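PDB 2EIG: lectin from Lotus tetragonolobus, which probably binds L-fucose-containing carbohydrates, as a calcium- and manganese-bearing member of the legume lectin family. Local coordinates for residues A[1-5]-A[45-50]; A[26-32]-A[214-219]; A[83-89]-A[199-205]. One frame throughout, in Å; residues are numbered along the deposited sequence.

Interaction 1 (A[1-5]-A[45-50]). With NAG (2-acetamido-2-deoxy-beta-D-glucopyranose), chain E.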
loop_
_atom_site.group_PDB
_atom_site.type_symbol
_atom_site.label_atom_id
_atom_site.label_comp_id
_atom_site.label_asym_id
_atom_site.label_seq_id
_atom_site.Cartn_x
_atom_site.Cartn_y
_atom_site.Cartn_z
ATOM N N VAL A 1 -17.956 -5.215 -16.101
ATOM C CA VAL A 1 -17.713 -6.040 -17.316
ATOM C C VAL A 1 -17.414 -7.439 -16.801
ATOM O O VAL A 1 -16.706 -7.617 -15.808
ATOM C CB VAL A 1 -16.558 -5.465 -18.189
ATOM C CG1 VAL A 1 -16.085 -6.457 -19.249
ATOM C CG2 VAL A 1 -16.983 -4.144 -18.827
ATOM N N SER A 2 -18.002 -8.433 -17.430
ATOM C CA SER A 2 -17.727 -9.823 -17.048
ATOM C C SER A 2 -17.599 -10.680 -18.304
ATOM O O SER A 2 -18.479 -10.678 -19.158
ATOM C CB SER A 2 -18.862 -10.336 -16.155
ATOM O OG SER A 2 -18.745 -11.719 -15.933
ATOM N N PHE A 3 -16.497 -11.412 -18.430
ATOM C CA PHE A 3 -16.372 -12.385 -19.504
ATOM C C PHE A 3 -15.454 -13.476 -19.029
ATOM O O PHE A 3 -14.779 -13.337 -17.991
ATOM C CB PHE A 3 -15.917 -11.782 -20.848
ATOM C CG PHE A 3 -14.634 -10.994 -20.779
ATOM C CD1 PHE A 3 -13.391 -11.629 -20.825
ATOM C CD2 PHE A 3 -14.664 -9.615 -20.646
ATOM C CE1 PHE A 3 -12.154 -10.859 -20.775
ATOM C CE2 PHE A 3 -13.473 -8.842 -20.556
ATOM C CZ PHE A 3 -12.227 -9.460 -20.639
ATOM N N ASN A 4 -15.442 -14.565 -19.771
ATOM C CA ASN A 4 -14.752 -15.768 -19.345
ATOM C C ASN A 4 -14.575 -16.610 -20.596
ATOM O O ASN A 4 -15.516 -17.221 -21.080
ATOM C CB ASN A 4 -15.581 -16.454 -18.239
ATOM C CG ASN A 4 -15.066 -17.857 -17.854
ATOM O OD1 ASN A 4 -13.992 -18.303 -18.283
ATOM N ND2 ASN A 4 -15.867 -18.556 -17.037
ATOM N N TYR A 5 -13.364 -16.584 -21.134
ATOM C CA TYR A 5 -12.958 -17.411 -22.254
ATOM C C TYR A 5 -12.253 -18.647 -21.708
ATOM O O TYR A 5 -11.147 -18.561 -21.176
ATOM C CB TYR A 5 -11.953 -16.652 -23.133
ATOM C CG TYR A 5 -12.525 -15.389 -23.724
ATOM C CD1 TYR A 5 -13.159 -15.413 -24.975
ATOM C CD2 TYR A 5 -12.454 -14.177 -23.037
ATOM C CE1 TYR A 5 -13.662 -14.245 -25.543
ATOM C CE2 TYR A 5 -12.988 -13.006 -23.570
ATOM C CZ TYR A 5 -13.616 -13.054 -24.794
ATOM O OH TYR A 5 -14.168 -11.928 -25.318
ATOM N N TYR A 45 -9.962 -7.022 -25.352
ATOM C CA TYR A 45 -11.389 -7.134 -25.237
ATOM C C TYR A 45 -12.010 -6.025 -26.126
ATOM O O TYR A 45 -11.558 -4.875 -26.111
ATOM C CB TYR A 45 -11.851 -7.044 -23.788
ATOM C CG TYR A 45 -13.329 -7.241 -23.620
ATOM C CD1 TYR A 45 -13.955 -8.441 -24.045
ATOM C CD2 TYR A 45 -14.108 -6.254 -23.000
ATOM C CE1 TYR A 45 -15.319 -8.622 -23.875
ATOM C CE2 TYR A 45 -15.495 -6.432 -22.819
ATOM C CZ TYR A 45 -16.075 -7.604 -23.275
ATOM O OH TYR A 45 -17.400 -7.807 -23.095
ATOM N N ALA A 46 -13.040 -6.376 -26.902
ATOM C CA ALA A 46 -13.537 -5.420 -27.898
ATOM C C ALA A 46 -14.500 -4.331 -27.401
ATOM O O ALA A 46 -15.028 -3.577 -28.205
ATOM C CB ALA A 46 -14.127 -6.168 -29.094
ATOM N N THR A 47 -14.742 -4.243 -26.099
ATOM C CA THR A 47 -15.636 -3.215 -25.572
ATOM C C THR A 47 -14.869 -2.372 -24.616
ATOM O O THR A 47 -14.104 -2.925 -23.800
ATOM C CB THR A 47 -16.865 -3.849 -24.834
ATOM O OG1 THR A 47 -17.366 -4.956 -25.594
ATOM C CG2 THR A 47 -18.010 -2.800 -24.580
ATOM N N PRO A 48 -15.087 -1.039 -24.640
ATOM C CA PRO A 48 -14.327 -0.232 -23.680
ATOM C C PRO A 48 -14.638 -0.719 -22.286
ATOM O O PRO A 48 -15.766 -1.175 -22.016
ATOM C CB PRO A 48 -14.889 1.181 -23.886
ATOM C CG PRO A 48 -15.381 1.187 -25.271
ATOM C CD PRO A 48 -15.963 -0.185 -25.473
ATOM N N VAL A 49 -13.651 -0.682 -21.404
ATOM C CA VAL A 49 -13.918 -1.000 -19.992
ATOM C C VAL A 49 -13.955 0.332 -19.205
ATOM O O VAL A 49 -13.012 1.081 -19.250
ATOM C CB VAL A 49 -12.872 -1.996 -19.376
ATOM C CG1 VAL A 49 -13.285 -2.402 -17.940
ATOM C CG2 VAL A 49 -12.737 -3.270 -20.256
ATOM N N PRO A 50 -15.061 0.607 -18.491
ATOM C CA PRO A 50 -15.092 1.810 -17.690
ATOM C C PRO A 50 -14.348 1.564 -16.375
ATOM O O PRO A 50 -14.676 0.625 -15.632
ATOM C CB PRO A 50 -16.581 2.071 -17.489
ATOM C CG PRO A 50 -17.278 0.793 -17.854
ATOM C CD PRO A 50 -16.308 -0.178 -18.376
HETATM C C1 NAG E . -15.332 -19.823 -16.583
HETATM C C2 NAG E . -15.478 -19.665 -15.074
HETATM C C3 NAG E . -15.614 -20.976 -14.263
HETATM C C4 NAG E . -16.083 -22.228 -15.037
HETATM C C5 NAG E . -15.842 -22.147 -16.547
HETATM C C6 NAG E . -16.746 -23.097 -17.326
HETATM C C7 NAG E . -14.398 -17.894 -13.794
HETATM C C8 NAG E . -13.127 -17.554 -13.067
HETATM N N2 NAG E . -14.310 -18.944 -14.609
HETATM O O3 NAG E . -16.469 -20.741 -13.145
HETATM O O4 NAG E . -15.422 -23.366 -14.515
HETATM O O5 NAG E . -16.169 -20.862 -17.017
HETATM O O6 NAG E . -18.003 -22.474 -17.532
HETATM O O7 NAG E . -15.438 -17.238 -13.635
#

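Interaction 2 (A[26-32]-A[214-219])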
loop_
_atom_site.group_PDB
_atom_site.type_symbol
_atom_site.label_atom_id
_atom_site.label_comp_id
_atom_site.label_asym_id
_atom_site.label_seq_id
_atom_site.Cartn_x
_atom_site.Cartn_y
_atom_site.Cartn_z
ATOM N N GLY A 26 -8.386 -23.451 -30.246
ATOM C CA GLY A 26 -8.943 -22.288 -29.566
ATOM C C GLY A 26 -7.970 -21.468 -28.716
ATOM O O GLY A 26 -8.364 -20.891 -27.719
ATOM N N ARG A 27 -6.696 -21.414 -29.094
ATOM C CA ARG A 27 -5.752 -20.656 -28.269
ATOM C C ARG A 27 -5.447 -19.286 -28.872
ATOM O O ARG A 27 -5.617 -19.081 -30.070
ATOM C CB ARG A 27 -4.540 -21.509 -27.828
ATOM C CG ARG A 27 -3.331 -21.542 -28.696
ATOM C CD ARG A 27 -2.636 -22.906 -28.443
ATOM N NE ARG A 27 -1.171 -22.835 -28.306
ATOM C CZ ARG A 27 -0.396 -23.825 -27.829
ATOM N NH1 ARG A 27 0.932 -23.659 -27.728
ATOM N NH2 ARG A 27 -0.943 -24.985 -27.445
ATOM N N LEU A 28 -5.095 -18.327 -28.024
ATOM C CA LEU A 28 -4.768 -17.006 -28.485
ATOM C C LEU A 28 -3.249 -16.888 -28.680
ATOM O O LEU A 28 -2.484 -16.888 -27.715
ATOM C CB LEU A 28 -5.318 -15.949 -27.509
ATOM C CG LEU A 28 -4.825 -14.509 -27.773
ATOM C CD1 LEU A 28 -5.071 -14.010 -29.232
ATOM C CD2 LEU A 28 -5.511 -13.613 -26.736
ATOM N N ALA A 29 -2.820 -16.811 -29.939
ATOM C CA ALA A 29 -1.397 -16.847 -30.237
ATOM C C ALA A 29 -0.862 -15.446 -30.533
ATOM O O ALA A 29 -1.408 -14.706 -31.353
ATOM C CB ALA A 29 -1.106 -17.756 -31.341
ATOM N N MET A 30 0.222 -15.107 -29.848
ATOM C CA MET A 30 0.735 -13.744 -29.913
ATOM C C MET A 30 2.251 -13.892 -29.853
ATOM O O MET A 30 2.827 -13.794 -28.789
ATOM C CB MET A 30 0.239 -12.941 -28.690
ATOM C CG MET A 30 -1.291 -12.807 -28.617
ATOM S SD MET A 30 -1.742 -11.888 -27.175
ATOM C CE MET A 30 -1.293 -10.205 -27.708
ATOM N N PRO A 31 2.885 -14.113 -30.998
ATOM C CA PRO A 31 2.228 -14.085 -32.319
ATOM C C PRO A 31 1.785 -15.456 -32.819
ATOM O O PRO A 31 2.180 -16.507 -32.299
ATOM C CB PRO A 31 3.354 -13.598 -33.241
ATOM C CG PRO A 31 4.566 -14.307 -32.684
ATOM C CD PRO A 31 4.322 -14.420 -31.127
ATOM N N THR A 32 0.945 -15.421 -33.844
ATOM C CA THR A 32 0.534 -16.625 -34.500
ATOM C C THR A 32 1.766 -17.399 -35.065
ATOM O O THR A 32 1.845 -18.619 -34.945
ATOM C CB THR A 32 -0.397 -16.287 -35.638
ATOM O OG1 THR A 32 -0.800 -17.510 -36.248
ATOM C CG2 THR A 32 0.281 -15.397 -36.654
ATOM N N GLU A 214 9.818 -16.054 -29.196
ATOM C CA GLU A 214 9.181 -17.159 -28.515
ATOM C C GLU A 214 7.681 -17.114 -28.876
ATOM O O GLU A 214 7.192 -16.098 -29.377
ATOM C CB GLU A 214 9.376 -17.061 -26.994
ATOM C CG GLU A 214 8.778 -15.804 -26.441
ATOM C CD GLU A 214 9.059 -15.547 -24.980
ATOM O OE1 GLU A 214 9.480 -16.488 -24.241
ATOM O OE2 GLU A 214 8.810 -14.376 -24.574
ATOM N N ARG A 215 6.968 -18.207 -28.631
ATOM C CA ARG A 215 5.515 -18.174 -28.666
ATOM C C ARG A 215 5.022 -17.560 -27.338
ATOM O O ARG A 215 5.686 -17.723 -26.291
ATOM C CB ARG A 215 4.957 -19.596 -28.819
ATOM C CG ARG A 215 5.386 -20.368 -30.127
ATOM C CD ARG A 215 4.456 -21.545 -30.462
ATOM N NE ARG A 215 3.070 -21.077 -30.593
ATOM C CZ ARG A 215 2.551 -20.499 -31.672
ATOM N NH1 ARG A 215 3.262 -20.348 -32.784
ATOM N NH2 ARG A 215 1.284 -20.086 -31.631
ATOM N N HIS A 216 3.878 -16.871 -27.389
ATOM C CA HIS A 216 3.068 -16.540 -26.205
ATOM C C HIS A 216 1.668 -16.933 -26.558
ATOM O O HIS A 216 1.036 -16.296 -27.364
ATOM C CB HIS A 216 3.095 -15.047 -25.870
ATOM C CG HIS A 216 4.437 -14.426 -26.053
ATOM N ND1 HIS A 216 4.797 -13.808 -27.225
ATOM C CD2 HIS A 216 5.532 -14.374 -25.248
ATOM C CE1 HIS A 216 6.040 -13.359 -27.128
ATOM N NE2 HIS A 216 6.500 -13.662 -25.936
ATOM N N ASP A 217 1.219 -18.033 -25.979
ATOM C CA ASP A 217 -0.057 -18.613 -26.339
ATOM C C ASP A 217 -0.820 -18.627 -25.082
ATOM O O ASP A 217 -0.384 -19.197 -24.063
ATOM C CB ASP A 217 0.105 -20.047 -26.813
ATOM C CG ASP A 217 0.937 -20.141 -28.035
ATOM O OD1 ASP A 217 1.818 -21.024 -28.059
ATOM O OD2 ASP A 217 0.721 -19.322 -28.962
ATOM N N ILE A 218 -1.972 -17.996 -25.196
ATOM C CA ILE A 218 -2.899 -17.808 -24.117
ATOM C C ILE A 218 -4.030 -18.768 -24.359
ATOM O O ILE A 218 -4.608 -18.804 -25.450
ATOM C CB ILE A 218 -3.439 -16.353 -24.132
ATOM C CG1 ILE A 218 -2.271 -15.346 -24.069
ATOM C CG2 ILE A 218 -4.418 -16.118 -22.956
ATOM C CD1 ILE A 218 -2.725 -13.898 -24.291
ATOM N N TYR A 219 -4.390 -19.484 -23.300
ATOM C CA TYR A 219 -5.343 -20.554 -23.376
ATOM C C TYR A 219 -6.737 -20.188 -22.905
ATOM O O TYR A 219 -7.719 -20.813 -23.317
ATOM C CB TYR A 219 -4.841 -21.715 -22.555
ATOM C CG TYR A 219 -3.470 -22.143 -22.998
ATOM C CD1 TYR A 219 -2.462 -22.271 -22.090
ATOM C CD2 TYR A 219 -3.193 -22.380 -24.366
ATOM C CE1 TYR A 219 -1.187 -22.649 -22.488
ATOM C CE2 TYR A 219 -1.921 -22.750 -24.788
ATOM C CZ TYR A 219 -0.931 -22.887 -23.842
ATOM O OH TYR A 219 0.313 -23.277 -24.229
HETATM O O HOH W 1 -7.364 -22.409 -25.295
HETATM O O HOH W 2 2.655 -17.429 -29.916
#

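Interaction 3 (A[83-89]-A[199-205])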
loop_
_atom_site.group_PDB
_atom_site.type_symbol
_atom_site.label_atom_id
_atom_site.label_comp_id
_atom_site.label_asym_id
_atom_site.label_seq_id
_atom_site.Cartn_x
_atom_site.Cartn_y
_atom_site.Cartn_z
ATOM N N VAL A 83 2.307 -9.119 -22.157
ATOM C CA VAL A 83 1.743 -8.377 -21.045
ATOM C C VAL A 83 0.241 -8.404 -21.029
ATOM O O VAL A 83 -0.356 -8.454 -22.075
ATOM C CB VAL A 83 2.282 -6.922 -21.019
ATOM C CG1 VAL A 83 3.795 -6.955 -21.369
ATOM C CG2 VAL A 83 1.479 -5.986 -21.952
ATOM N N PHE A 84 -0.338 -8.397 -19.831
ATOM C CA PHE A 84 -1.670 -7.927 -19.623
ATOM C C PHE A 84 -1.621 -6.406 -19.348
ATOM O O PHE A 84 -0.833 -5.937 -18.521
ATOM C CB PHE A 84 -2.371 -8.625 -18.438
ATOM C CG PHE A 84 -3.738 -8.040 -18.151
ATOM C CD1 PHE A 84 -4.847 -8.406 -18.936
ATOM C CD2 PHE A 84 -3.901 -7.061 -17.184
ATOM C CE1 PHE A 84 -6.085 -7.844 -18.707
ATOM C CE2 PHE A 84 -5.126 -6.495 -16.935
ATOM C CZ PHE A 84 -6.241 -6.892 -17.683
ATOM N N PHE A 85 -2.448 -5.657 -20.043
ATOM C CA PHE A 85 -2.427 -4.213 -19.961
ATOM C C PHE A 85 -3.796 -3.517 -20.113
ATOM O O PHE A 85 -4.726 -4.022 -20.779
ATOM C CB PHE A 85 -1.365 -3.566 -20.900
ATOM C CG PHE A 85 -1.775 -3.417 -22.373
ATOM C CD1 PHE A 85 -1.862 -2.167 -22.937
ATOM C CD2 PHE A 85 -1.950 -4.532 -23.209
ATOM C CE1 PHE A 85 -2.160 -1.978 -24.310
ATOM C CE2 PHE A 85 -2.287 -4.363 -24.593
ATOM C CZ PHE A 85 -2.365 -3.092 -25.143
ATOM N N LEU A 86 -3.891 -2.397 -19.406
ATOM C CA LEU A 86 -4.892 -1.372 -19.571
ATOM C C LEU A 86 -4.256 -0.188 -20.263
ATOM O O LEU A 86 -3.119 0.263 -19.901
ATOM C CB LEU A 86 -5.393 -0.877 -18.211
ATOM C CG LEU A 86 -6.370 -1.783 -17.460
ATOM C CD1 LEU A 86 -5.699 -3.098 -17.119
ATOM C CD2 LEU A 86 -6.776 -1.076 -16.158
ATOM N N ALA A 87 -4.978 0.327 -21.238
ATOM C CA ALA A 87 -4.547 1.502 -22.004
ATOM C C ALA A 87 -5.790 2.313 -22.422
ATOM O O ALA A 87 -6.878 1.735 -22.550
ATOM C CB ALA A 87 -3.756 1.095 -23.183
ATOM N N PRO A 88 -5.615 3.632 -22.661
ATOM C CA PRO A 88 -6.691 4.467 -23.093
ATOM C C PRO A 88 -7.430 3.799 -24.212
ATOM O O PRO A 88 -6.838 3.324 -25.189
ATOM C CB PRO A 88 -5.956 5.729 -23.616
ATOM C CG PRO A 88 -4.852 5.853 -22.643
ATOM C CD PRO A 88 -4.357 4.409 -22.594
ATOM N N TRP A 89 -8.734 3.719 -24.067
ATOM C CA TRP A 89 -9.523 3.200 -25.183
ATOM C C TRP A 89 -9.250 4.028 -26.473
ATOM O O TRP A 89 -9.131 5.251 -26.429
ATOM C CB TRP A 89 -11.002 3.087 -24.832
ATOM C CG TRP A 89 -11.751 2.479 -25.961
ATOM C CD1 TRP A 89 -12.452 3.145 -26.932
ATOM C CD2 TRP A 89 -11.826 1.080 -26.288
ATOM N NE1 TRP A 89 -12.985 2.243 -27.825
ATOM C CE2 TRP A 89 -12.622 0.968 -27.453
ATOM C CE3 TRP A 89 -11.285 -0.093 -25.716
ATOM C CZ2 TRP A 89 -12.910 -0.285 -28.045
ATOM C CZ3 TRP A 89 -11.590 -1.318 -26.292
ATOM C CH2 TRP A 89 -12.414 -1.408 -27.424
ATOM N N LYS A 199 -12.249 5.139 -19.749
ATOM C CA LYS A 199 -12.576 3.953 -20.543
ATOM C C LYS A 199 -11.233 3.445 -21.007
ATOM O O LYS A 199 -10.393 4.222 -21.398
ATOM C CB LYS A 199 -13.462 4.259 -21.778
ATOM C CG LYS A 199 -14.902 4.672 -21.447
ATOM C CD LYS A 199 -15.643 4.991 -22.737
ATOM C CE LYS A 199 -16.906 5.832 -22.443
ATOM N NZ LYS A 199 -17.597 5.390 -21.175
ATOM N N VAL A 200 -11.005 2.151 -20.867
ATOM C CA VAL A 200 -9.747 1.568 -21.299
ATOM C C VAL A 200 -9.993 0.292 -22.095
ATOM O O VAL A 200 -11.078 -0.269 -22.075
ATOM C CB VAL A 200 -8.785 1.305 -20.088
ATOM C CG1 VAL A 200 -8.414 2.615 -19.381
ATOM C CG2 VAL A 200 -9.395 0.327 -19.079
ATOM N N SER A 201 -8.976 -0.144 -22.827
ATOM C CA SER A 201 -8.973 -1.498 -23.287
ATOM C C SER A 201 -8.353 -2.282 -22.170
ATOM O O SER A 201 -7.579 -1.751 -21.340
ATOM C CB SER A 201 -8.171 -1.628 -24.575
ATOM O OG SER A 201 -6.828 -1.188 -24.356
ATOM N N VAL A 202 -8.789 -3.536 -22.093
ATOM C CA VAL A 202 -8.053 -4.576 -21.365
ATOM C C VAL A 202 -7.690 -5.576 -22.412
ATOM O O VAL A 202 -8.450 -5.795 -23.404
ATOM C CB VAL A 202 -8.869 -5.221 -20.198
ATOM C CG1 VAL A 202 -9.171 -4.143 -19.190
ATOM C CG2 VAL A 202 -10.214 -5.875 -20.720
ATOM N N GLY A 203 -6.529 -6.178 -22.205
ATOM C CA GLY A 203 -6.040 -7.176 -23.100
ATOM C C GLY A 203 -4.554 -7.403 -22.992
ATOM O O GLY A 203 -3.917 -7.195 -21.958
ATOM N N PHE A 204 -4.001 -7.891 -24.087
ATOM C CA PHE A 204 -2.639 -8.383 -24.077
ATOM C C PHE A 204 -1.864 -7.765 -25.196
ATOM O O PHE A 204 -2.414 -7.458 -26.246
ATOM C CB PHE A 204 -2.614 -9.907 -24.252
ATOM C CG PHE A 204 -3.409 -10.635 -23.228
ATOM C CD1 PHE A 204 -4.741 -11.001 -23.498
ATOM C CD2 PHE A 204 -2.839 -10.972 -21.980
ATOM C CE1 PHE A 204 -5.480 -11.684 -22.540
ATOM C CE2 PHE A 204 -3.601 -11.668 -21.013
ATOM C CZ PHE A 204 -4.926 -12.022 -21.317
ATOM N N SER A 205 -0.573 -7.595 -24.947
ATOM C CA SER A 205 0.351 -7.205 -25.953
ATOM C C SER A 205 1.553 -8.116 -25.838
ATOM O O SER A 205 1.980 -8.468 -24.732
ATOM C CB SER A 205 0.772 -5.742 -25.737
ATOM O OG SER A 205 1.737 -5.407 -26.679
HETATM O O HOH W 3 -5.355 -3.095 -23.233
#

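Interaction 1 (A[1-5]-A[45-50])
Segments 1-5 and 45-50 meet through side chains and not as strand partners: V1 CA and V49 CA are 6.9 Å apart, F3 CA and Y45 CA 9.2 Å, and no hydrogen bond joins them. They belong to the two facing sheets of the legume lectin β-sandwich, strand 2-5 pairing with strand 214-226 in one and strand 39-50 with strand 199-208 in the other. The contact is led by an offset stack of F3 on Y45, with ring centroids 4.1 Å apart and planes inclined by 22°. The two side chains arrive from opposite strands and slide past each other, which brings F3 CE2 over the middle of the Y45 ring, whereas Y45 CD1 lies nearer the rim of the phenylalanine. Y45 reaches across the gap with CG anti to its backbone N (chi1 -176°). W221 and F223 of strand 214-226 add further ring contacts to F3, extending the aromatic layer between the sheets. V1 fills in beside the stack, its two methyls doing different work: CG1 lies 3.6 Å from Y45 CE2, and CG2 rests 4.0 Å from P50 CD while also facing V49. From another side comes Y5, whose side chain crosses that of Y45 at about a right angle and sets its OH at the edge of the Y45 ring, 3.7 Å from Y45 CD1; this hydroxyl is itself hydrogen-bonded to S13 OG. N4 lies between F3 and Y5 but takes no part in this packing. With T6 it forms an Asn-X-Thr glycosylation sequon, and N4 ND2 is covalently joined to C1 of N-acetylglucosamine at 1.4 Å.

Interaction 2 (A[26-32]-A[214-219])
An antiparallel strand pair of the legume lectin sandwich is formed here, L28 and I218 being a hydrogen-bonded pair and A29 and D217 the non-hydrogen-bonded pair next to it. L28 N donates to I218 O and I218 N to L28 O; further along, M30 N donates to H216 O. From the M30 carbonyl onward, with a cis peptide before P31, side chains take over the bonding. H216 ND1 donates to M30 O in the ring plane and in the carbonyl plane; at 2.5 Å this bond is unusually short and its exact length uncertain. On the ring's other side H216 NE2 donates to E214 OE2 at 2.8 Å, an oxygen also hydrogen-bonded to S121 OG. With both nitrogens directed at acceptors, the imidazole is fixed in rotation and may be doubly protonated, a possibility the E214 carboxylate would favour. R27, R215 and D217 build a salt-bridge network along the A29 side of the strands. R215 grips the carboxylate side-on, NE to D217 OD1 and NH2 to D217 OD2, each at 2.8 Å. R27 NH1 reaches the same D217 OD1, also at 2.8 Å, but from 49° above the carboxylate plane, the syn lone pair being used by R215 NE. A bend at chi3 (57°) turns the R215 guanidinium so that NH1 also donates to T32 O, 3.1 Å away. Y219 covers one face of the R27 guanidinium with its ring edge, CE2 lying 3.6 Å from R27 CZ with the planes 78° apart. I218 CD1, on the opposite side of the pair from the salt bridges, packs on L28 CD2 and M30 SD, and this apolar side faces F204 of strand 199-208, while strand 61-72 pairs with strand 214-226 along its other edge.

Interaction 3 (A[83-89]-A[199-205])
F85 O is approached by several groups: water 3 donates to it at 2.7 Å, G203 N adds a weak bond at 3.2 Å, and the CA-H of V202 points at it too. In return F85 N donates to G203 O at 2.9 Å. The water also lies over the centre of the F85 ring. With CG between its backbone N and carbonyl carbon (chi1 81°), F85 lays its ring across G203, which has no side chain, and brings CE2 within 3.5 Å of S205 CB. At one end V83 N donates to S205 O at 2.7 Å, and S205 N returns a bond to V83 O. These strands, 81-88 and 199-208, are antiparallel neighbours in the middle of the seven-stranded sheet of the legume lectin fold. F84, L86, V202 and F204 point into the sandwich toward strands 61-72 and 214-226. There the edge of F84 meets the face of F204, with planes at 72° and centroids 5.9 Å apart, and L86 CG packs against both V200 CG2 and V202 CG1. V83, F85 and S205 lie on the other side, the V83 side chain being about 8 Å from the manganese ion. Where the pairing ends, W89 N donates to K199 O, and the indole edge comes up to the backbone of S201, W89 CE3 lying 3.6 Å from S201 CA.

Overall arrangement
Interactions 2 and 3 are buried strand pairings, one in each sheet of the sandwich, whereas interaction 1 spans the two sheets and is only partly buried. Their chemistry differs accordingly: ring stacking and methyl packing in interaction 1, backbone bonds joined by a charged network in interaction 2, backbone bonds with an apolar inner face in interaction 3. Interaction 1 adjoins interaction 3 through the neighbouring strands 39-50 and 199-208, where Y45 N probably bonds V202 O and V49 N probably bonds V200 O. Between interactions 2 and 3 contact is packing alone, I218 CD1 and M30 CE resting on F204. Interactions 1 and 2 do not touch, although strands 2-5 and 27-29 both pair with strand 214-226.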